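RNA-binding protein with serine-rich domain 1 (Homo sapiens, PDB 4A8X) binds RNA and serves as an auxiliary component of the splicing-dependent exon junction complex, its RNA recognition motif being required to form the ASAP complex. Local coordinates at residues 23-26 with 27-30; 11-14 with 15-18. All blocks are in the same frame, centred on the assembly; numbering follows the deposited sequence.

Contact 1 of 2, residues 23-26 with 27-30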
ATOM      1  N   GLU A  23       2.373  13.129  -9.567  1.00 22.81           N
ATOM      2  CA  GLU A  23       3.512  12.547 -10.272  1.00 26.33           C
ATOM      3  C   GLU A  23       3.076  11.475 -11.302  1.00 24.16           C
ATOM      4  O   GLU A  23       3.517  11.480 -12.464  1.00 20.11           O
ATOM      5  CB  GLU A  23       4.509  11.965  -9.266  1.00 24.19           C
ATOM      6  CG  GLU A  23       5.696  11.335  -9.900  1.00 30.76           C
ATOM      7  CD  GLU A  23       6.690  10.774  -8.900  1.00 29.12           C
ATOM      8  OE1 GLU A  23       6.593  11.063  -7.697  1.00 32.33           O
ATOM      9  OE2 GLU A  23       7.583  10.052  -9.346  1.00 36.00           O
ATOM     10  N   ILE A  24       2.185  10.568 -10.901  1.00 18.35           N
ATOM     11  CA  ILE A  24       1.823   9.469 -11.761  1.00 16.31           C
ATOM     12  C   ILE A  24       0.999   9.963 -12.980  1.00 17.49           C
ATOM     13  O   ILE A  24       1.267   9.588 -14.115  1.00 17.79           O
ATOM     14  CB  ILE A  24       1.025   8.397 -10.944  1.00 15.35           C
ATOM     15  CG1 ILE A  24       1.980   7.632 -10.013  1.00 19.93           C
ATOM     16  CG2 ILE A  24       0.286   7.466 -11.859  1.00 15.30           C
ATOM     17  CD1 ILE A  24       1.240   6.800  -8.930  1.00 23.67           C
ATOM     18  N   PHE A  25      -0.012  10.773 -12.739  1.00 17.01           N
ATOM     19  CA  PHE A  25      -0.950  11.121 -13.798  1.00 21.16           C
ATOM     20  C   PHE A  25      -0.434  12.242 -14.708  1.00 21.48           C
ATOM     21  O   PHE A  25      -0.897  12.424 -15.844  1.00 20.46           O
ATOM     22  CB  PHE A  25      -2.313  11.398 -13.177  1.00 18.30           C
ATOM     23  CG  PHE A  25      -3.038  10.119 -12.864  1.00 18.98           C
ATOM     24  CD1 PHE A  25      -3.784   9.501 -13.829  1.00 18.00           C
ATOM     25  CD2 PHE A  25      -2.878   9.492 -11.630  1.00 17.33           C
ATOM     26  CE1 PHE A  25      -4.409   8.262 -13.573  1.00 18.31           C
ATOM     27  CE2 PHE A  25      -3.488   8.259 -11.374  1.00 19.19           C
ATOM     28  CZ  PHE A  25      -4.259   7.655 -12.367  1.00 19.00           C
ATOM     29  N   SER A  26       0.569  12.948 -14.225  1.00 19.91           N
ATOM     30  CA  SER A  26       1.250  13.946 -15.053  1.00 24.96           C
ATOM     31  C   SER A  26       1.948  13.253 -16.218  1.00 26.10           C
ATOM     32  O   SER A  26       2.220  13.879 -17.256  1.00 26.69           O
ATOM     33  CB  SER A  26       2.253  14.745 -14.226  1.00 23.84           C
ATOM     34  OG  SER A  26       1.565  15.720 -13.452  1.00 24.84           O
ATOM     35  N   THR A  27       2.227  11.962 -16.060  1.00 23.76           N
ATOM     36  CA  THR A  27       2.682  11.128 -17.179  1.00 29.29           C
ATOM     37  C   THR A  27       1.786  11.317 -18.419  1.00 27.38           C
ATOM     38  O   THR A  27       2.257  11.150 -19.543  1.00 25.99           O
ATOM     39  CB  THR A  27       2.696   9.586 -16.812  1.00 28.60           C
ATOM     40  OG1 THR A  27       3.501   9.369 -15.652  1.00 31.51           O
ATOM     41  CG2 THR A  27       3.293   8.731 -17.958  1.00 33.51           C
ATOM     42  N   TYR A  28       0.499  11.617 -18.213  1.00 22.31           N
ATOM     43  CA  TYR A  28      -0.478  11.541 -19.301  1.00 25.03           C
ATOM     44  C   TYR A  28      -0.921  12.924 -19.806  1.00 30.09           C
ATOM     45  O   TYR A  28      -1.662  13.010 -20.783  1.00 28.03           O
ATOM     46  CB  TYR A  28      -1.689  10.631 -18.928  1.00 23.58           C
ATOM     47  CG  TYR A  28      -1.197   9.268 -18.545  1.00 24.36           C
ATOM     48  CD1 TYR A  28      -0.709   8.405 -19.496  1.00 24.89           C
ATOM     49  CD2 TYR A  28      -1.153   8.856 -17.203  1.00 25.31           C
ATOM     50  CE1 TYR A  28      -0.199   7.161 -19.170  1.00 28.04           C
ATOM     51  CE2 TYR A  28      -0.617   7.608 -16.863  1.00 23.94           C
ATOM     52  CZ  TYR A  28      -0.165   6.762 -17.850  1.00 27.07           C
ATOM     53  OH  TYR A  28       0.361   5.528 -17.548  1.00 27.22           O
ATOM     54  N   GLY A  29      -0.475  13.995 -19.150  1.00 29.79           N
ATOM     55  CA  GLY A  29      -0.847  15.323 -19.591  1.00 31.70           C
ATOM     56  C   GLY A  29      -0.679  16.328 -18.484  1.00 30.68           C
ATOM     57  O   GLY A  29      -0.250  15.987 -17.392  1.00 31.80           O
ATOM     58  N   LYS A  30      -1.024  17.569 -18.782  1.00 30.90           N
ATOM     59  CA  LYS A  30      -0.936  18.657 -17.832  1.00 31.33           C
ATOM     60  C   LYS A  30      -2.164  18.665 -16.928  1.00 29.87           C
ATOM     61  O   LYS A  30      -3.291  18.746 -17.402  1.00 28.57           O
ATOM     62  CB  LYS A  30      -0.905  19.992 -18.569  1.00 41.64           C
ATOM     63  CG  LYS A  30      -0.568  21.155 -17.682  1.00 49.71           C
ATOM     64  CD  LYS A  30       0.891  21.114 -17.249  1.00 56.50           C
ATOM     65  CE  LYS A  30       1.215  22.243 -16.263  1.00 63.33           C
ATOM     66  NZ  LYS A  30       2.667  22.273 -15.860  1.00 66.07           N
TER
HETATM   67  O   HOH W   1       0.815  17.899 -14.834  1.00 28.52           O
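Thr27 grips the carbonyl of Ile24 twice as helix 18-26 runs out, and this is the tight part of the contact. Its hydroxyl OG1 donates to Ile24 O at 2.7 Å, and its backbone N donates to the same oxygen over 3.2 Å, both arriving from one face of the carbonyl plane; Thr27 CB is drawn to 3.1 Å from Ile24 O. With chi1 at -56°, OG1 lies beside Thr27's own backbone N, which is what lets one residue deliver both donors. The next links are backbone bonds: Tyr28 N to Phe25 O, 2.9 Å, then Gly29 N to Ser26 O, 3.3 Å, which closes a type I turn from Ser26 to Gly29. Gly29, with positive phi, breaks the helical run.

The aromatic side is buried: Tyr28 CD2 meets Phe25 CD1 obliquely at a van der Waals distance of 4.3 Å, while Thr27 CB lies over one face of the tyrosine ring, offset toward its rim. The looser side is wet: a water donates to Ser26 OG (2.7 Å) and only weakly to Gly29 O. Ser26 OG also bonds Met22 O, one turn back. Glu23's carboxylate is held by the backbone of a chain of another protein, against which Thr27 also packs.

Inward, Phe25 and Ile24 pack on Met67 of helix 57-67 and Ile72 of strand 71-72; Tyr28 lies on Ala63 and Met67 and meets the His66 ring. A serine here in place of Tyr28 would probably open a gap between Phe25 and helix 57-67 and leave the His66 ring without its partner. Past the turn, Lys30 N bonds Glu59 OE2 as the chain heads into strand 31-39.

Contact 2 of 2, residues 11-14 with 15-18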
ATOM      1  N   ARG A  11      -9.949   3.188  -5.706  1.00 18.14           N
ATOM      2  CA  ARG A  11      -9.195   2.077  -5.108  1.00 20.45           C
ATOM      3  C   ARG A  11      -7.738   2.440  -4.781  1.00 19.71           C
ATOM      4  O   ARG A  11      -6.833   1.631  -4.915  1.00 21.41           O
ATOM      5  CB  ARG A  11      -9.251   0.846  -6.027  1.00 24.54           C
ATOM      6  CG  ARG A  11     -10.650   0.212  -6.206  1.00 30.63           C
ATOM      7  CD  ARG A  11     -11.146  -0.525  -4.927  1.00 41.26           C
ATOM      8  NE  ARG A  11     -10.290  -1.660  -4.528  1.00 44.37           N
ATOM      9  CZ  ARG A  11     -10.163  -2.131  -3.279  1.00 46.88           C
ATOM     10  NH1 ARG A  11     -10.835  -1.581  -2.269  1.00 49.35           N
ATOM     11  NH2 ARG A  11      -9.340  -3.151  -3.030  1.00 43.30           N
ATOM     12  N   LEU A  12      -7.517   3.664  -4.350  1.00 17.78           N
ATOM     13  CA  LEU A  12      -6.193   4.097  -3.959  1.00 19.03           C
ATOM     14  C   LEU A  12      -5.912   3.528  -2.581  1.00 21.02           C
ATOM     15  O   LEU A  12      -6.760   3.671  -1.679  1.00 17.97           O
ATOM     16  CB  LEU A  12      -6.133   5.632  -3.917  1.00 15.97           C
ATOM     17  CG  LEU A  12      -6.298   6.366  -5.262  1.00 18.40           C
ATOM     18  CD1 LEU A  12      -6.193   7.912  -5.125  1.00 16.14           C
ATOM     19  CD2 LEU A  12      -5.238   5.880  -6.276  1.00 15.56           C
ATOM     20  N   THR A  13      -4.756   2.892  -2.387  1.00 15.42           N
ATOM     21  CA  THR A  13      -4.395   2.451  -1.050  1.00 19.33           C
ATOM     22  C   THR A  13      -4.184   3.610  -0.078  1.00 20.49           C
ATOM     23  O   THR A  13      -4.013   4.771  -0.490  1.00 16.78           O
ATOM     24  CB  THR A  13      -3.164   1.544  -1.012  1.00 18.25           C
ATOM     25  OG1 THR A  13      -2.001   2.336  -1.073  1.00 21.47           O
ATOM     26  CG2 THR A  13      -3.186   0.511  -2.133  1.00 17.66           C
ATOM     27  N   ARG A  14      -4.189   3.280   1.224  1.00 22.65           N
ATOM     28  CA  ARG A  14      -3.914   4.250   2.272  1.00 22.12           C
ATOM     29  C   ARG A  14      -2.474   4.803   2.259  1.00 22.75           C
ATOM     30  O   ARG A  14      -2.166   5.756   2.958  1.00 25.06           O
ATOM     31  CB  ARG A  14      -4.271   3.600   3.622  1.00 26.36           C
ATOM     32  CG  ARG A  14      -4.082   4.429   4.875  1.00 26.45           C
ATOM     33  CD  ARG A  14      -5.005   3.845   5.967  1.00 29.79           C
ATOM     34  NE  ARG A  14      -6.408   4.107   5.643  1.00 29.87           N
ATOM     35  CZ  ARG A  14      -7.442   3.492   6.206  1.00 38.28           C
ATOM     36  NH1 ARG A  14      -7.259   2.545   7.128  1.00 42.99           N
ATOM     37  NH2 ARG A  14      -8.669   3.825   5.843  1.00 39.71           N
ATOM     38  N   ASN A  15      -1.563   4.193   1.495  1.00 21.03           N
ATOM     39  CA  ASN A  15      -0.226   4.767   1.334  1.00 19.74           C
ATOM     40  C   ASN A  15      -0.188   5.913   0.283  1.00 21.69           C
ATOM     41  O   ASN A  15       0.778   6.678   0.235  1.00 17.55           O
ATOM     42  CB  ASN A  15       0.792   3.704   0.836  1.00 18.63           C
ATOM     43  CG  ASN A  15       1.166   2.693   1.875  1.00 19.68           C
ATOM     44  OD1 ASN A  15       1.304   3.001   3.066  1.00 23.42           O
ATOM     45  ND2 ASN A  15       1.354   1.458   1.436  1.00 16.54           N
ATOM     46  N   VAL A  16      -1.190   5.998  -0.597  1.00 18.79           N
ATOM     47  CA  VAL A  16      -1.084   6.922  -1.756  1.00 18.37           C
ATOM     48  C   VAL A  16      -1.365   8.377  -1.359  1.00 21.77           C
ATOM     49  O   VAL A  16      -2.421   8.673  -0.800  1.00 23.02           O
ATOM     50  CB  VAL A  16      -2.043   6.485  -2.916  1.00 17.93           C
ATOM     51  CG1 VAL A  16      -1.974   7.478  -4.096  1.00 21.64           C
ATOM     52  CG2 VAL A  16      -1.707   5.066  -3.384  1.00 15.88           C
ATOM     53  N   THR A  17      -0.412   9.262  -1.658  1.00 18.62           N
ATOM     54  CA  THR A  17      -0.504  10.693  -1.362  1.00 21.34           C
ATOM     55  C   THR A  17      -0.979  11.481  -2.574  1.00 22.90           C
ATOM     56  O   THR A  17      -0.920  10.994  -3.705  1.00 19.58           O
ATOM     57  CB  THR A  17       0.860  11.286  -0.951  1.00 26.29           C
ATOM     58  OG1 THR A  17       1.796  11.216  -2.043  1.00 21.87           O
ATOM     59  CG2 THR A  17       1.438  10.548   0.286  1.00 30.91           C
ATOM     60  N   LYS A  18      -1.427  12.714  -2.331  1.00 22.42           N
ATOM     61  CA  LYS A  18      -1.804  13.627  -3.400  1.00 26.24           C
ATOM     62  C   LYS A  18      -0.626  13.850  -4.351  1.00 22.70           C
ATOM     63  O   LYS A  18      -0.837  13.928  -5.540  1.00 23.18           O
ATOM     64  CB  LYS A  18      -2.317  14.979  -2.840  1.00 26.48           C
TER
HETATM   65  O   HOH W   2      -4.520   7.332   0.035  1.00 33.93           O
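The loop between the first strand and first helix of the RNA recognition motif folds here into a type I beta turn from Thr13 to Val16, just ahead of the N-cap residue Thr17. Val16 N closes the turn on Thr13 O at 3.1 Å, nearly straight at 163°, coming in above the carbonyl plane. A water donates to that same Thr13 O and to Val16 O (2.6 Å), bridging the two ends of the turn.

Thr13 adds a side-chain brace: OG1 accepts from Asn15 N at 3.2 Å, a more bent bond. A chi1 of 81° puts OG1 between Thr13's own N and carbonyl carbon, facing into the turn, where Asn15 CB and Val16 CG2 each lie 3.6 Å from it. The threonine and valine side chains cross at about a right angle. Val16 spreads its two methyls: CG2 lies against Thr13, whereas CG1, anti to the backbone N, reaches back to Leu12 CD2 at 4.2 Å.

Asp73 OD2 holds the polar side of the turn, hydrogen-bonding both Thr13 OG1 and Asn15 ND2; the latter also bonds the backbone of a chain of another protein. On the core side, Leu12 and Val16 both touch Ile21 of helix 18-26 and Ile72 of strand 71-72, and Leu12 extends to Ile77 of strand 75-82 and Met36 of strand 31-39.

How the contacts relate
Contact 2 comes first along the chain, and the two bracket helix 18-26: the turn at 11-18 leads from strand 6-10 into its start, and contact 1 takes in the last residues of the helix and the turn that leads into strand 31-39. Their centres lie about 16 Å apart, with nearest atoms about 5 Å apart and no touch. Both stand within the RNA recognition motif, whose antiparallel sheet carries this helix and helix 57-67. Ile72 of strand 71-72 is a common neighbour, receiving side chains from each contact. Each also reaches a chain of another protein, so both ends of the helix lie near protein interfaces, within the region that interacts with SAP18 and ACIN1.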